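Local atomic coordinates of oligopeptide-binding protein AppA (Bacillus subtilis, PDB entry 1XOC), a protein that binds oligopeptides, including tetra- and pentapeptides but not tripeptides, as the binding-protein component of an ABC-type oligopeptide permease. Residues S54-T59 with Y82-K87; S121-L126 with N150-S155. One frame throughout, in Å; residues are numbered along the deposited sequence.

Interaction 1 (S54-T59 with Y82-K87); sequences SFLTKT and YDVKIK
L56 reaches across to V84 and I86 with a single methyl. Its CD2 lies 4.1 Å from V84 CG1 and 4.5 Å from I86 CG1, so one branch of the leucine meets two residues of strand 81-86 that are two positions apart and project into the same layer. The L56 and V84 side chains run at a slant to each other, and the contact is purely apolar, small and loose. V84 turns CG1 toward the leucine by placing it anti to its own backbone N (chi1 173°). In L56 it is CG that stands anti to the carbonyl carbon (chi1 -73°), which carries the branched end closer to the strand than its CB bond alone would suggest.

The backbone of L56 is held by hydrogen bonds to S68 and A70, on the strand that runs between the two segments in the sheet. V103 of helix 100-108 packs against both L56 and I86, while Y107 and L153 also touch L56. The leucine just before edge strand 57-59 and two residues of strand 81-86 thus meet across strand 65-76, on the face of the five-stranded antiparallel sheet where helices 100-108 and 147-155 pack.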
loop_
_atom_site.group_PDB
_atom_site.type_symbol
_atom_site.label_atom_id
_atom_site.label_comp_id
_atom_site.label_asym_id
_atom_site.label_seq_id
_atom_site.Cartn_x
_atom_site.Cartn_y
_atom_site.Cartn_z
ATOM N N SER A 54 9.225 10.837 11.936
ATOM C CA SER A 54 8.065 11.651 12.227
ATOM C C SER A 54 7.533 12.290 10.930
ATOM O O SER A 54 8.257 12.444 9.939
ATOM C CB SER A 54 8.407 12.741 13.220
ATOM O OG SER A 54 8.896 12.214 14.438
ATOM N N PHE A 55 6.276 12.736 11.048
ATOM C CA PHE A 55 5.463 13.255 9.950
ATOM C C PHE A 55 4.712 14.479 10.463
ATOM O O PHE A 55 4.309 14.540 11.624
ATOM C CB PHE A 55 4.457 12.178 9.511
ATOM C CG PHE A 55 5.141 10.851 9.117
ATOM C CD1 PHE A 55 5.350 10.486 7.779
ATOM C CD2 PHE A 55 5.547 9.981 10.107
ATOM C CE1 PHE A 55 6.023 9.280 7.483
ATOM C CE2 PHE A 55 6.223 8.784 9.770
ATOM C CZ PHE A 55 6.413 8.463 8.507
ATOM N N LEU A 56 4.495 15.447 9.581
ATOM C CA LEU A 56 3.825 16.654 9.979
ATOM C C LEU A 56 2.417 16.360 10.516
ATOM O O LEU A 56 1.931 17.001 11.468
ATOM C CB LEU A 56 3.753 17.649 8.811
ATOM C CG LEU A 56 5.114 18.291 8.519
ATOM C CD1 LEU A 56 5.060 19.114 7.223
ATOM C CD2 LEU A 56 5.678 19.086 9.692
ATOM N N THR A 57 1.717 15.418 9.891
ATOM C CA THR A 57 0.371 15.008 10.308
ATOM C C THR A 57 0.292 13.504 10.413
ATOM O O THR A 57 1.218 12.797 9.974
ATOM C CB THR A 57 -0.712 15.453 9.323
ATOM O OG1 THR A 57 -0.398 14.889 8.035
ATOM C CG2 THR A 57 -0.819 16.982 9.249
ATOM N N LYS A 58 -0.809 12.989 10.910
ATOM C CA LYS A 58 -1.049 11.568 11.089
ATOM C C LYS A 58 -2.537 11.337 10.936
ATOM O O LYS A 58 -3.342 12.081 11.500
ATOM C CB LYS A 58 -0.593 11.153 12.491
ATOM C CG LYS A 58 -0.764 9.730 12.866
ATOM C CD LYS A 58 -0.381 9.527 14.357
ATOM C CE LYS A 58 1.080 9.230 14.576
ATOM N NZ LYS A 58 1.415 9.131 16.054
ATOM N N THR A 59 -2.920 10.331 10.167
ATOM C CA THR A 59 -4.318 9.994 9.984
ATOM C C THR A 59 -4.684 8.927 11.002
ATOM O O THR A 59 -4.014 7.872 11.100
ATOM C CB THR A 59 -4.634 9.592 8.528
ATOM O OG1 THR A 59 -4.448 10.738 7.683
ATOM C CG2 THR A 59 -6.021 9.083 8.361
ATOM N N TYR A 82 0.051 26.523 2.280
ATOM C CA TYR A 82 -0.089 26.041 3.664
ATOM C C TYR A 82 1.068 26.536 4.488
ATOM O O TYR A 82 2.189 26.304 4.154
ATOM C CB TYR A 82 -0.132 24.505 3.719
ATOM C CG TYR A 82 -1.342 23.962 3.052
ATOM C CD1 TYR A 82 -1.395 23.801 1.668
ATOM C CD2 TYR A 82 -2.499 23.688 3.779
ATOM C CE1 TYR A 82 -2.537 23.344 1.034
ATOM C CE2 TYR A 82 -3.616 23.207 3.156
ATOM C CZ TYR A 82 -3.668 23.071 1.784
ATOM O OH TYR A 82 -4.838 22.627 1.228
ATOM N N ASP A 83 0.765 27.258 5.561
ATOM C CA ASP A 83 1.771 27.778 6.516
ATOM C C ASP A 83 1.816 26.842 7.698
ATOM O O ASP A 83 0.809 26.651 8.386
ATOM C CB ASP A 83 1.332 29.192 6.975
ATOM C CG ASP A 83 2.381 29.920 7.822
ATOM O OD1 ASP A 83 3.548 29.437 7.911
ATOM O OD2 ASP A 83 2.029 30.999 8.355
ATOM N N VAL A 84 2.979 26.219 7.914
ATOM C CA VAL A 84 3.130 25.149 8.885
ATOM C C VAL A 84 4.151 25.513 9.932
ATOM O O VAL A 84 5.273 25.836 9.628
ATOM C CB VAL A 84 3.583 23.870 8.180
ATOM C CG1 VAL A 84 3.923 22.728 9.207
ATOM C CG2 VAL A 84 2.542 23.411 7.184
ATOM N N LYS A 85 3.721 25.520 11.187
ATOM C CA LYS A 85 4.616 25.720 12.312
ATOM C C LYS A 85 4.945 24.360 12.904
ATOM O O LYS A 85 4.064 23.543 13.098
ATOM C CB LYS A 85 3.939 26.602 13.350
ATOM C CG LYS A 85 3.708 28.011 12.829
ATOM C CD LYS A 85 2.979 28.936 13.819
ATOM C CE LYS A 85 2.588 30.317 13.158
ATOM N NZ LYS A 85 1.801 30.212 11.838
ATOM N N ILE A 86 6.216 24.145 13.208
ATOM C CA ILE A 86 6.757 22.862 13.635
ATOM C C ILE A 86 6.985 22.913 15.141
ATOM O O ILE A 86 7.450 23.925 15.652
ATOM C CB ILE A 86 8.115 22.635 12.906
ATOM C CG1 ILE A 86 7.912 22.616 11.365
ATOM C CG2 ILE A 86 8.811 21.378 13.372
ATOM C CD1 ILE A 86 9.196 22.708 10.566
ATOM N N LYS A 87 6.632 21.850 15.846
ATOM C CA LYS A 87 6.960 21.742 17.282
ATOM C C LYS A 87 8.459 21.921 17.537
ATOM O O LYS A 87 9.295 21.421 16.773
ATOM C CB LYS A 87 6.472 20.392 17.829
ATOM C CG LYS A 87 4.936 20.295 17.946
ATOM C CD LYS A 87 4.536 18.914 18.382
ATOM C CE LYS A 87 3.118 18.783 18.820
ATOM N NZ LYS A 87 2.193 18.501 17.754
#

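Interaction 2 (S121-L126 with N150-S155); sequences STYEML and NNALDS
T122 and Y123 close around the methyl of A152 on helix 147-155. In T122 a chi1 of -56° sets OG1 beside the backbone N and leaves CG2 opposite that nitrogen; CG2 lies 3.7 Å from A152 CA and 3.8 Å from A152 CB, resting against both. The T122 carbonyl O also touches A152 CB, at 3.7 Å, without making a polar bond. With CG2 committed to the helix, OG1 makes a weak hydrogen bond to an acidic side chain of the bound peptide.

Y123 approaches the same methyl obliquely, CE2 being 4.4 Å from A152 CB. One face of its ring receives T122 CG2, 3.8 Å above the plane and displaced toward the rim, so T122 CG2 touches both A152 and the Y123 ring. The phenol OH is hydrogen-bonded to T156, just beyond the helix segment, whose OG1 also bonds A152 O. Y123 begins a type I beta turn closed by L126 N to Y123 O, which leads into strand 126-133; the contact thus sets this loop against the peptide-binding helix of a family 5 solute-binding protein.

Further along the helix, with chi1 at -60°, S155 OG donates a hydrogen bond to N151 O (2.6 Å), reaching it 30° out of the carbonyl plane. The same hydroxyl makes a weak hydrogen bond to the backbone of the bound peptide, which N151 OD1 and D154 OD1 also bond.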
loop_
_atom_site.group_PDB
_atom_site.type_symbol
_atom_site.label_atom_id
_atom_site.label_comp_id
_atom_site.label_asym_id
_atom_site.label_seq_id
_atom_site.Cartn_x
_atom_site.Cartn_y
_atom_site.Cartn_z
ATOM N N SER A 121 3.832 11.687 -7.834
ATOM C CA SER A 121 2.395 12.037 -7.787
ATOM C C SER A 121 2.019 12.782 -6.510
ATOM O O SER A 121 1.198 13.699 -6.519
ATOM C CB SER A 121 1.537 10.765 -7.858
ATOM O OG SER A 121 0.269 11.075 -8.437
ATOM N N THR A 122 2.639 12.388 -5.417
ATOM C CA THR A 122 2.366 12.962 -4.125
ATOM C C THR A 122 2.786 14.430 -3.997
ATOM O O THR A 122 2.245 15.177 -3.149
ATOM C CB THR A 122 3.057 12.096 -3.067
ATOM O OG1 THR A 122 2.599 10.732 -3.217
ATOM C CG2 THR A 122 2.752 12.598 -1.650
ATOM N N TYR A 123 3.751 14.858 -4.817
ATOM C CA TYR A 123 4.383 16.178 -4.701
ATOM C C TYR A 123 4.192 17.050 -5.923
ATOM O O TYR A 123 4.578 18.221 -5.904
ATOM C CB TYR A 123 5.896 16.064 -4.350
ATOM C CG TYR A 123 6.128 15.148 -3.167
ATOM C CD1 TYR A 123 6.412 13.800 -3.365
ATOM C CD2 TYR A 123 5.922 15.594 -1.833
ATOM C CE1 TYR A 123 6.575 12.931 -2.312
ATOM C CE2 TYR A 123 6.068 14.705 -0.759
ATOM C CZ TYR A 123 6.404 13.372 -1.017
ATOM O OH TYR A 123 6.518 12.483 0.046
ATOM N N GLU A 124 3.599 16.517 -6.987
ATOM C CA GLU A 124 3.572 17.293 -8.229
ATOM C C GLU A 124 2.715 18.567 -8.198
ATOM O O GLU A 124 2.830 19.422 -9.083
ATOM C CB GLU A 124 3.220 16.440 -9.426
ATOM C CG GLU A 124 1.948 15.727 -9.355
ATOM C CD GLU A 124 1.657 15.013 -10.674
ATOM O OE1 GLU A 124 2.553 15.038 -11.549
ATOM O OE2 GLU A 124 0.557 14.459 -10.857
ATOM N N MET A 125 1.848 18.672 -7.207
ATOM C CA MET A 125 1.092 19.898 -7.026
ATOM C C MET A 125 1.936 21.018 -6.402
ATOM O O MET A 125 1.496 22.154 -6.427
ATOM C CB MET A 125 -0.168 19.663 -6.186
ATOM C CG MET A 125 0.049 19.526 -4.683
ATOM S SD MET A 125 0.939 18.012 -4.250
ATOM C CE MET A 125 -0.306 16.792 -4.501
ATOM N N LEU A 126 3.112 20.708 -5.854
ATOM C CA LEU A 126 3.937 21.718 -5.188
ATOM C C LEU A 126 4.730 22.551 -6.162
ATOM O O LEU A 126 5.387 22.026 -7.067
ATOM C CB LEU A 126 4.930 21.083 -4.205
ATOM C CG LEU A 126 4.363 20.623 -2.898
ATOM C CD1 LEU A 126 5.468 19.955 -2.066
ATOM C CD2 LEU A 126 3.737 21.820 -2.138
ATOM N N ASN A 150 -3.990 16.013 2.597
ATOM C CA ASN A 150 -4.606 14.793 3.128
ATOM C C ASN A 150 -3.727 13.581 2.959
ATOM O O ASN A 150 -3.949 12.566 3.605
ATOM C CB ASN A 150 -5.992 14.547 2.518
ATOM C CG ASN A 150 -6.997 15.583 2.936
ATOM O OD1 ASN A 150 -7.528 15.526 4.049
ATOM N ND2 ASN A 150 -7.272 16.542 2.054
ATOM N N ASN A 151 -2.738 13.698 2.098
ATOM C CA ASN A 151 -1.823 12.560 1.854
ATOM C C ASN A 151 -0.331 12.893 1.971
ATOM O O ASN A 151 0.420 12.151 2.596
ATOM C CB ASN A 151 -2.133 11.896 0.507
ATOM C CG ASN A 151 -3.368 11.026 0.539
ATOM O OD1 ASN A 151 -3.714 10.428 1.567
ATOM N ND2 ASN A 151 -4.058 10.938 -0.613
ATOM N N ALA A 152 0.113 14.006 1.395
ATOM C CA ALA A 152 1.532 14.330 1.410
ATOM C C ALA A 152 2.021 14.562 2.821
ATOM O O ALA A 152 3.091 14.081 3.215
ATOM C CB ALA A 152 1.890 15.537 0.522
ATOM N N LEU A 153 1.249 15.315 3.607
ATOM C CA LEU A 153 1.665 15.676 4.971
ATOM C C LEU A 153 1.827 14.482 5.911
ATOM O O LEU A 153 2.656 14.537 6.840
ATOM C CB LEU A 153 0.686 16.718 5.586
ATOM C CG LEU A 153 0.766 18.050 4.884
ATOM C CD1 LEU A 153 -0.294 18.977 5.482
ATOM C CD2 LEU A 153 2.093 18.697 4.962
ATOM N N ASP A 154 1.025 13.441 5.741
ATOM C CA ASP A 154 1.127 12.312 6.669
ATOM C C ASP A 154 1.995 11.207 6.088
ATOM O O ASP A 154 2.304 10.269 6.804
ATOM C CB ASP A 154 -0.201 11.749 7.137
ATOM C CG ASP A 154 -1.072 11.299 6.044
ATOM O OD1 ASP A 154 -2.166 10.750 6.364
ATOM O OD2 ASP A 154 -0.754 11.521 4.863
ATOM N N SER A 155 2.346 11.322 4.814
ATOM C CA SER A 155 3.155 10.281 4.116
ATOM C C SER A 155 4.626 10.572 4.031
ATOM O O SER A 155 5.428 9.659 3.727
ATOM C CB SER A 155 2.627 10.110 2.704
ATOM O OG SER A 155 1.273 9.718 2.738
#

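How the interactions relate
Interaction 1 precedes interaction 2 along the chain, and their centres are 12 Å apart on the same side of the chain's centre. Strand 81-86 of interaction 1 and strand 126-133, which the loop of interaction 2 enters, belong to the same five-stranded antiparallel sheet. Helix 147-155 connects the contacts directly: T59 OG1 meets D154 OD1 at 2.6 Å, a probable hydrogen bond, and T57 OG1 probably bonds L153 O at 3.3 Å. Y107 of helix 100-108 touches L56 in one and both Y123 and L153 in the other. Edge strand 57-59, the sheet core and the peptide-contacting helix therefore pack against one another, with T59 and D154 both at the bound peptide.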